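Aminopeptidase YwaD (PDB 6HC6) removes N-terminal amino acids, among them arginine, lysine and leucine, from peptides as a secreted, monomeric aminopeptidase that uses two zinc ions. Local coordinates at residues 321-326 with 369-374. Numbering follows the deposited sequence.
Sequences NLDMVG and GSSDHV. With ZN (zinc ion), chain D.
Ser371 OG is gripped by two side chains, and more weakly by a water, at the edge of the dinuclear zinc site of this M28 aminopeptidase. Ser371 OG donates a hydrogen bond to Asp323 OD2 (2.7 Å) and accepts a weak one from Asn321 ND2, 2.9 Å away and bent to 129° at the hydrogen. Asp323 lies just beyond the C-terminal end of strand 316-322 in the mixed central sheet, where the zinc ligands gather. The Asp323 carboxylate chelates one zinc ion through both oxygens, Asp323 OD1 at 2.1 Å and Asp323 OD2 at 2.2 Å from the metal. The serine meets OD2 on its anti lone pair, away from OD1; as a second-shell partner it probably helps hold the chelating carboxylate in its orientation. His250, Asp262 and waters 2 and 3 complete the coordination of this ion.

Two residues earlier, on strand 316-322, Asn321 also points at the 369-374 loop, its CG anti to the backbone N (chi1 -175°). The amide thereby reaches across to Asp372 and His373: Asn321 OD1 rests 3.4 Å from Asp372 CB, and Asn321 CB packs against His373 CB. Both amide ends have further partners, OD1 in Thr248 and ND2 in Asn385 on the adjacent strand 382-389. The Asp372 carboxylate, turned 85° from the amide plane, sends OD2 to Ser301. Between the two side chains sits water 1, which donates to Asn321 OD1 at 2.8 Å and to Asp372 OD1 at 2.7 Å, with Ser371 OG a weak, long alternative at 3.3 Å.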
loop_
_atom_site.group_PDB
_atom_site.type_symbol
_atom_site.label_atom_id
_atom_site.label_comp_id
_atom_site.label_asym_id
_atom_site.label_seq_id
_atom_site.Cartn_x
_atom_site.Cartn_y
_atom_site.Cartn_z
ATOM N N ASN A 321 -11.831 3.117 4.448
ATOM C CA ASN A 321 -10.736 2.808 3.538
ATOM C C ASN A 321 -10.849 1.353 3.095
ATOM O O ASN A 321 -11.053 0.464 3.925
ATOM C CB ASN A 321 -9.375 3.066 4.195
ATOM C CG ASN A 321 -8.214 2.873 3.221
ATOM O OD1 ASN A 321 -8.020 3.669 2.306
ATOM N ND2 ASN A 321 -7.450 1.817 3.414
ATOM N N LEU A 322 -10.728 1.118 1.785
ATOM C CA LEU A 322 -10.855 -0.211 1.189
ATOM C C LEU A 322 -9.500 -0.656 0.652
ATOM O O LEU A 322 -8.969 -0.033 -0.269
ATOM C CB LEU A 322 -11.880 -0.181 0.056
ATOM C CG LEU A 322 -13.174 0.527 0.474
ATOM C CD1 LEU A 322 -14.091 0.756 -0.709
ATOM C CD2 LEU A 322 -13.856 -0.315 1.520
ATOM N N ASP A 323 -8.945 -1.735 1.202
ATOM C CA ASP A 323 -7.619 -2.187 0.767
ATOM C C ASP A 323 -7.578 -3.703 0.903
ATOM O O ASP A 323 -7.475 -4.214 2.020
ATOM C CB ASP A 323 -6.513 -1.511 1.593
ATOM C CG ASP A 323 -5.103 -1.744 1.044
ATOM O OD1 ASP A 323 -4.921 -2.541 0.123
ATOM O OD2 ASP A 323 -4.139 -1.107 1.542
ATOM N N MET A 324 -7.665 -4.380 -0.222
ATOM C CA MET A 324 -7.625 -5.834 -0.346
ATOM C C MET A 324 -8.977 -6.449 -0.027
ATOM O O MET A 324 -9.123 -7.110 0.933
ATOM C CB MET A 324 -6.469 -6.436 0.456
ATOM C CG MET A 324 -5.127 -6.189 -0.171
ATOM S SD MET A 324 -3.659 -6.640 0.751
ATOM C CE MET A 324 -3.885 -8.403 0.863
ATOM N N VAL A 325 -9.895 -6.231 -0.926
ATOM C CA VAL A 325 -11.258 -6.652 -0.655
ATOM C C VAL A 325 -11.777 -7.620 -1.716
ATOM O O VAL A 325 -12.973 -7.795 -1.842
ATOM C CB VAL A 325 -12.191 -5.432 -0.522
ATOM C CG1 VAL A 325 -11.909 -4.692 0.785
ATOM C CG2 VAL A 325 -12.040 -4.504 -1.730
ATOM N N GLY A 326 -10.894 -8.277 -2.466
ATOM C CA GLY A 326 -11.403 -9.190 -3.473
ATOM C C GLY A 326 -10.686 -10.510 -3.687
ATOM O O GLY A 326 -10.873 -11.134 -4.738
ATOM N N GLY A 369 -2.862 -1.232 11.062
ATOM C CA GLY A 369 -2.560 0.014 10.387
ATOM C C GLY A 369 -2.084 -0.250 8.974
ATOM O O GLY A 369 -2.664 -1.081 8.279
ATOM N N SER A 370 -1.049 0.467 8.535
ATOM C CA SER A 370 -0.383 0.212 7.253
ATOM C C SER A 370 -1.331 0.296 6.058
ATOM O O SER A 370 -1.170 -0.423 5.070
ATOM C CB SER A 370 0.334 -1.141 7.277
ATOM O OG SER A 370 1.222 -1.182 8.379
ATOM N N SER A 371 -2.319 1.181 6.121
ATOM C CA SER A 371 -3.056 1.586 4.930
ATOM C C SER A 371 -3.536 3.010 5.143
ATOM O O SER A 371 -3.227 3.641 6.155
ATOM C CB SER A 371 -4.223 0.644 4.611
ATOM O OG SER A 371 -4.673 0.907 3.282
ATOM N N ASP A 372 -4.303 3.514 4.186
ATOM C CA ASP A 372 -4.554 4.944 4.115
ATOM C C ASP A 372 -5.538 5.452 5.160
ATOM O O ASP A 372 -5.737 6.663 5.255
ATOM C CB ASP A 372 -5.036 5.293 2.707
ATOM C CG ASP A 372 -3.945 5.106 1.675
ATOM O OD1 ASP A 372 -4.192 4.369 0.709
ATOM O OD2 ASP A 372 -2.843 5.700 1.827
ATOM N N HIS A 373 -6.140 4.576 5.962
ATOM C CA HIS A 373 -6.918 5.068 7.090
ATOM C C HIS A 373 -6.033 5.681 8.164
ATOM O O HIS A 373 -6.537 6.410 9.020
ATOM C CB HIS A 373 -7.735 3.931 7.703
ATOM C CG HIS A 373 -6.897 2.822 8.260
ATOM N ND1 HIS A 373 -5.991 2.113 7.498
ATOM C CD2 HIS A 373 -6.836 2.291 9.505
ATOM C CE1 HIS A 373 -5.408 1.198 8.250
ATOM N NE2 HIS A 373 -5.899 1.289 9.475
ATOM N N VAL A 374 -4.734 5.408 8.140
ATOM C CA VAL A 374 -3.886 5.763 9.275
ATOM C C VAL A 374 -3.727 7.277 9.364
ATOM O O VAL A 374 -3.853 7.822 10.463
ATOM C CB VAL A 374 -2.524 5.050 9.208
ATOM C CG1 VAL A 374 -1.566 5.621 10.253
ATOM C CG2 VAL A 374 -2.704 3.548 9.424
HETATM ZN ZN ZN D . -2.851 -2.165 0.090
HETATM O O HOH W 1 -6.038 2.453 0.682
HETATM O O HOH W 2 -2.422 -3.370 1.625
HETATM O O HOH W 3 -0.832 -1.821 0.367
#